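Local coordinates for protein peroxisomal acyl-CoA oxidase 1A (Solanum lycopersicum, PDB 2FON) that probably catalyses the FAD-dependent oxidation of acyl-CoA to trans-2-enoyl-CoA, with oxygen as electron acceptor, in peroxisomal beta-oxidation, at residues B[192-198]-B[256-261]. Residues are numbered along the deposited sequence; the frame is centred on the assembly and turned at random.
With FAD (flavin-adenine dinucleotide), chain E.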
ATOM      1  N   LYS B 192     -18.086  20.344  -9.478  1.00 66.58           N
ATOM      2  CA  LYS B 192     -18.190  18.977  -8.864  1.00 67.25           C
ATOM      3  C   LYS B 192     -17.136  18.033  -9.462  1.00 67.21           C
ATOM      4  O   LYS B 192     -16.813  18.160 -10.652  1.00 68.84           O
ATOM      5  CB  LYS B 192     -19.577  18.365  -9.068  1.00 66.50           C
ATOM      6  CG  LYS B 192     -20.690  19.125  -8.436  1.00 67.83           C
ATOM      7  CD  LYS B 192     -20.502  19.313  -6.948  1.00 67.37           C
ATOM      8  CE  LYS B 192     -21.624  20.156  -6.393  1.00 66.73           C
ATOM      9  NZ  LYS B 192     -21.528  20.308  -4.919  1.00 67.28           N
ATOM     10  N   TRP B 193     -16.605  17.103  -8.678  1.00 66.21           N
ATOM     11  CA  TRP B 193     -15.474  16.308  -9.100  1.00 67.11           C
ATOM     12  C   TRP B 193     -15.526  15.073  -8.268  1.00 68.75           C
ATOM     13  O   TRP B 193     -15.607  15.202  -7.059  1.00 69.75           O
ATOM     14  CB  TRP B 193     -14.201  17.055  -8.691  1.00 67.72           C
ATOM     15  CG  TRP B 193     -12.942  16.535  -9.253  1.00 68.02           C
ATOM     16  CD1 TRP B 193     -12.151  15.579  -8.710  1.00 68.92           C
ATOM     17  CD2 TRP B 193     -12.310  16.940 -10.478  1.00 69.66           C
ATOM     18  NE1 TRP B 193     -11.079  15.345  -9.526  1.00 69.98           N
ATOM     19  CE2 TRP B 193     -11.147  16.173 -10.614  1.00 67.88           C
ATOM     20  CE3 TRP B 193     -12.635  17.869 -11.490  1.00 71.29           C
ATOM     21  CZ2 TRP B 193     -10.290  16.300 -11.699  1.00 66.61           C
ATOM     22  CZ3 TRP B 193     -11.775  17.999 -12.582  1.00 68.52           C
ATOM     23  CH2 TRP B 193     -10.620  17.214 -12.679  1.00 67.30           C
ATOM     24  N   TRP B 194     -15.472  13.885  -8.876  1.00 69.81           N
ATOM     25  CA  TRP B 194     -15.509  12.551  -8.173  1.00 70.96           C
ATOM     26  C   TRP B 194     -16.783  11.730  -8.253  1.00 71.54           C
ATOM     27  O   TRP B 194     -16.664  10.504  -8.252  1.00 72.49           O
ATOM     28  CB  TRP B 194     -15.075  12.531  -6.665  1.00 70.08           C
ATOM     29  CG  TRP B 194     -13.600  12.583  -6.534  1.00 69.78           C
ATOM     30  CD1 TRP B 194     -12.872  13.572  -5.987  1.00 66.11           C
ATOM     31  CD2 TRP B 194     -12.659  11.632  -7.081  1.00 68.72           C
ATOM     32  NE1 TRP B 194     -11.521  13.299  -6.132  1.00 65.81           N
ATOM     33  CE2 TRP B 194     -11.369  12.117  -6.803  1.00 65.86           C
ATOM     34  CE3 TRP B 194     -12.790  10.426  -7.756  1.00 66.28           C
ATOM     35  CZ2 TRP B 194     -10.216  11.444  -7.200  1.00 67.37           C
ATOM     36  CZ3 TRP B 194     -11.646   9.753  -8.152  1.00 66.74           C
ATOM     37  CH2 TRP B 194     -10.374  10.261  -7.882  1.00 66.48           C
ATOM     38  N   PRO B 195     -17.971  12.369  -8.305  1.00 71.23           N
ATOM     39  CA  PRO B 195     -19.213  11.632  -8.113  1.00 71.94           C
ATOM     40  C   PRO B 195     -19.379  10.544  -9.170  1.00 73.30           C
ATOM     41  O   PRO B 195     -19.396  10.831 -10.403  1.00 74.31           O
ATOM     42  CB  PRO B 195     -20.295  12.719  -8.271  1.00 72.19           C
ATOM     43  CG  PRO B 195     -19.578  14.011  -8.009  1.00 71.44           C
ATOM     44  CD  PRO B 195     -18.220  13.792  -8.556  1.00 71.11           C
ATOM     45  N   GLY B 196     -19.494   9.303  -8.731  1.00 73.16           N
ATOM     46  CA  GLY B 196     -19.507   8.247  -9.722  1.00 75.07           C
ATOM     47  C   GLY B 196     -20.821   8.191 -10.495  1.00 75.86           C
ATOM     48  O   GLY B 196     -21.876   8.375  -9.901  1.00 76.90           O
ATOM     49  N   GLY B 197     -20.757   7.930 -11.806  1.00 75.79           N
ATOM     50  CA  GLY B 197     -21.932   7.706 -12.606  1.00 75.27           C
ATOM     51  C   GLY B 197     -22.287   8.977 -13.307  1.00 76.32           C
ATOM     52  O   GLY B 197     -23.216   9.039 -14.130  1.00 77.78           O
ATOM     53  N   LEU B 198     -21.520  10.012 -13.022  1.00 76.18           N
ATOM     54  CA  LEU B 198     -21.867  11.344 -13.488  1.00 74.87           C
ATOM     55  C   LEU B 198     -21.152  11.643 -14.769  1.00 73.86           C
ATOM     56  O   LEU B 198     -21.673  12.311 -15.617  1.00 74.73           O
ATOM     57  CB  LEU B 198     -21.463  12.317 -12.403  1.00 74.94           C
ATOM     58  CG  LEU B 198     -21.368  13.782 -12.731  1.00 75.93           C
ATOM     59  CD1 LEU B 198     -22.721  14.339 -12.884  1.00 74.44           C
ATOM     60  CD2 LEU B 198     -20.569  14.448 -11.566  1.00 78.56           C
ATOM     61  N   MET B 256     -15.632   2.950 -13.792  1.00 65.14           N
ATOM     62  CA  MET B 256     -16.591   3.889 -13.170  1.00 65.49           C
ATOM     63  C   MET B 256     -16.372   5.287 -13.795  1.00 65.99           C
ATOM     64  O   MET B 256     -15.209   5.772 -13.907  1.00 66.03           O
ATOM     65  CB  MET B 256     -16.406   3.909 -11.623  1.00 64.94           C
ATOM     66  CG  MET B 256     -17.168   4.953 -10.882  1.00 64.65           C
ATOM     67  SD  MET B 256     -18.900   4.475 -10.699  1.00 75.47           S
ATOM     68  CE  MET B 256     -18.864   3.364  -9.246  1.00 68.75           C
ATOM     69  N   ASP B 257     -17.453   5.917 -14.222  1.00 65.70           N
ATOM     70  CA  ASP B 257     -17.324   7.245 -14.817  1.00 67.88           C
ATOM     71  C   ASP B 257     -17.425   8.387 -13.795  1.00 67.30           C
ATOM     72  O   ASP B 257     -18.453   9.052 -13.746  1.00 68.06           O
ATOM     73  CB  ASP B 257     -18.334   7.464 -15.977  1.00 68.75           C
ATOM     74  CG  ASP B 257     -19.802   7.103 -15.602  1.00 71.16           C
ATOM     75  OD1 ASP B 257     -20.085   6.016 -14.993  1.00 73.86           O
ATOM     76  OD2 ASP B 257     -20.685   7.924 -15.944  1.00 73.24           O
ATOM     77  N   ASN B 258     -16.379   8.601 -13.000  1.00 65.89           N
ATOM     78  CA  ASN B 258     -16.363   9.650 -12.011  1.00 65.85           C
ATOM     79  C   ASN B 258     -16.318  11.035 -12.701  1.00 66.54           C
ATOM     80  O   ASN B 258     -15.513  11.300 -13.601  1.00 66.09           O
ATOM     81  CB  ASN B 258     -15.166   9.476 -11.080  1.00 65.29           C
ATOM     82  CG  ASN B 258     -15.206   8.167 -10.298  1.00 67.40           C
ATOM     83  OD1 ASN B 258     -14.690   7.122 -10.758  1.00 68.78           O
ATOM     84  ND2 ASN B 258     -15.842   8.197  -9.113  1.00 65.00           N
ATOM     85  N   GLY B 259     -17.169  11.938 -12.261  1.00 67.25           N
ATOM     86  CA  GLY B 259     -17.417  13.121 -13.059  1.00 69.04           C
ATOM     87  C   GLY B 259     -16.945  14.465 -12.541  1.00 69.54           C
ATOM     88  O   GLY B 259     -16.742  14.669 -11.326  1.00 70.26           O
ATOM     89  N   VAL B 260     -16.765  15.369 -13.487  1.00 68.90           N
ATOM     90  CA  VAL B 260     -16.587  16.748 -13.187  1.00 69.61           C
ATOM     91  C   VAL B 260     -17.853  17.346 -13.724  1.00 70.10           C
ATOM     92  O   VAL B 260     -18.345  16.915 -14.752  1.00 71.10           O
ATOM     93  CB  VAL B 260     -15.375  17.330 -13.934  1.00 70.52           C
ATOM     94  CG1 VAL B 260     -15.410  16.944 -15.437  1.00 71.09           C
ATOM     95  CG2 VAL B 260     -15.333  18.817 -13.786  1.00 68.42           C
ATOM     96  N   LEU B 261     -18.413  18.301 -13.004  1.00 70.49           N
ATOM     97  CA  LEU B 261     -19.661  18.954 -13.401  1.00 70.64           C
ATOM     98  C   LEU B 261     -19.655  20.405 -12.921  1.00 70.01           C
ATOM     99  O   LEU B 261     -19.371  20.682 -11.765  1.00 71.20           O
ATOM    100  CB  LEU B 261     -20.885  18.161 -12.863  1.00 70.36           C
ATOM    101  CG  LEU B 261     -22.247  18.855 -12.704  1.00 70.64           C
ATOM    102  CD1 LEU B 261     -22.875  19.205 -14.065  1.00 69.28           C
ATOM    103  CD2 LEU B 261     -23.166  17.943 -11.955  1.00 70.89           C
TER
HETATM  104  PA  FAD E2000      -9.299  16.222   2.298  1.00 55.53           P
HETATM  105  O1A FAD E2000     -10.320  16.487   3.333  1.00 54.87           O
HETATM  106  O2A FAD E2000      -9.039  17.397   1.396  1.00 53.94           O
HETATM  107  O5B FAD E2000      -8.023  15.703   3.051  1.00 52.85           O
HETATM  108  C5B FAD E2000      -6.760  15.976   2.505  1.00 51.78           C
HETATM  109  C4B FAD E2000      -5.712  15.645   3.581  1.00 50.27           C
HETATM  110  O4B FAD E2000      -5.834  16.590   4.608  1.00 49.64           O
HETATM  111  C3B FAD E2000      -5.982  14.292   4.235  1.00 49.52           C
HETATM  112  O3B FAD E2000      -4.747  13.819   4.608  1.00 47.57           O
HETATM  113  C2B FAD E2000      -6.809  14.614   5.444  1.00 49.26           C
HETATM  114  O2B FAD E2000      -6.634  13.773   6.534  1.00 48.35           O
HETATM  115  C1B FAD E2000      -6.199  15.954   5.804  1.00 52.64           C
HETATM  116  N9A FAD E2000      -7.167  16.773   6.500  1.00 52.87           N
HETATM  117  C8A FAD E2000      -8.284  17.349   5.982  1.00 52.88           C
HETATM  118  N7A FAD E2000      -8.919  17.970   6.984  1.00 52.61           N
HETATM  119  C5A FAD E2000      -8.211  17.806   8.120  1.00 55.54           C
HETATM  120  C6A FAD E2000      -8.375  18.275   9.425  1.00 55.08           C
HETATM  121  N6A FAD E2000      -9.437  19.040   9.753  1.00 54.94           N
HETATM  122  N1A FAD E2000      -7.435  17.938  10.374  1.00 53.12           N
HETATM  123  C2A FAD E2000      -6.377  17.135  10.055  1.00 52.83           C
HETATM  124  N3A FAD E2000      -6.213  16.698   8.759  1.00 54.75           N
HETATM  125  C4A FAD E2000      -7.109  17.034   7.818  1.00 54.03           C
HETATM  126  N1  FAD E2000     -17.947  12.285  -3.740  1.00 46.01           N
HETATM  127  C2  FAD E2000     -19.295  12.418  -4.038  1.00 46.29           C
HETATM  128  O2  FAD E2000     -19.881  13.423  -3.644  1.00 46.49           O
HETATM  129  N3  FAD E2000     -19.978  11.431  -4.749  1.00 45.14           N
HETATM  130  C4  FAD E2000     -19.288  10.309  -5.170  1.00 45.59           C
HETATM  131  O4  FAD E2000     -19.866   9.451  -5.822  1.00 46.31           O
HETATM  132  C4X FAD E2000     -17.922  10.161  -4.884  1.00 46.17           C
HETATM  133  N5  FAD E2000     -17.197   9.054  -5.326  1.00 46.26           N
HETATM  134  C5X FAD E2000     -15.857   8.965  -5.025  1.00 45.66           C
HETATM  135  C6  FAD E2000     -15.159   7.883  -5.487  1.00 45.11           C
HETATM  136  C7  FAD E2000     -13.815   7.814  -5.246  1.00 45.26           C
HETATM  137  C7M FAD E2000     -13.169   6.589  -5.779  1.00 45.72           C
HETATM  138  C8  FAD E2000     -13.144   8.816  -4.523  1.00 45.94           C
HETATM  139  C8M FAD E2000     -11.672   8.763  -4.190  1.00 45.61           C
HETATM  140  C9  FAD E2000     -13.850   9.898  -4.046  1.00 45.08           C
HETATM  141  C9A FAD E2000     -15.215   9.974  -4.306  1.00 45.76           C
HETATM  142  N10 FAD E2000     -15.957  11.061  -3.879  1.00 45.38           N
HETATM  143  C10 FAD E2000     -17.273  11.164  -4.173  1.00 45.51           C
HETATM  144  C1' FAD E2000     -15.360  12.178  -3.071  1.00 46.82           C
HETATM  145  C2' FAD E2000     -15.104  11.480  -1.728  1.00 49.04           C
HETATM  146  O2' FAD E2000     -16.305  11.041  -1.199  1.00 53.42           O
HETATM  147  C3' FAD E2000     -14.499  12.290  -0.597  1.00 50.62           C
HETATM  148  O3' FAD E2000     -15.374  13.284  -0.121  1.00 53.24           O
HETATM  149  C4' FAD E2000     -13.148  12.852  -0.918  1.00 50.06           C
HETATM  150  O4' FAD E2000     -12.245  11.766  -1.197  1.00 49.95           O
HETATM  151  C5' FAD E2000     -12.783  13.599   0.329  1.00 50.46           C
HETATM  152  O5' FAD E2000     -11.390  13.653   0.159  1.00 57.82           O
HETATM  153  P   FAD E2000     -10.576  15.002   0.107  1.00 53.85           P
HETATM  154  O1P FAD E2000      -9.771  15.039  -1.142  1.00 53.81           O
HETATM  155  O2P FAD E2000     -11.409  16.231   0.385  1.00 56.30           O
HETATM  156  O3P FAD E2000      -9.713  14.889   1.463  1.00 57.72           O
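Asn258 reaches Trp194 where segments 192-198 and 256-261 pair as antiparallel strands in the beta domain of the acyl-CoA dehydrogenase fold, beside the flavin. Chi1 of -62° sets Asn258 CG beside the backbone N, and the amide, turned by chi2 of 90°, points ND2 at Trp194 O at 2.6 Å; the bond is nearly straight (172°), in the amide plane. ND2 also sits at the edge of the Trp194 indole. One face of that indole covers the flavin, whose C9 lies 3.5 Å above the ring plane, and the other takes Trp193 CD1. With an alanine in place of Trp194, one face of the flavin's dimethylbenzene ring would probably lack the indole, and Trp193 CD1 the surface it rests on. Gly196 N donates to FAD O4 at 2.9 Å. At the Lys192 end, a hydrogen-bonded pair with Leu261 has Lys192 N 2.6 Å from Leu261 O, while NZ leads away to Glu158. Packing is close around Leu198: CD2 lies 3.7 Å from Gly259 CA, and CD1 meets Leu261 CD2, the side chains crossing at about a right angle. Looser, though buried, is the bond from the type II turn Pro195-Leu198: Gly197 N reaches Asp257 O at 3.2 Å, from well above the carbonyl plane. Asp257 OD2 turns to Lys200 N and Val201 N. Trp193, also met by His421 of the second subunit, sets CE3 3.7 Å from Val260 CG2.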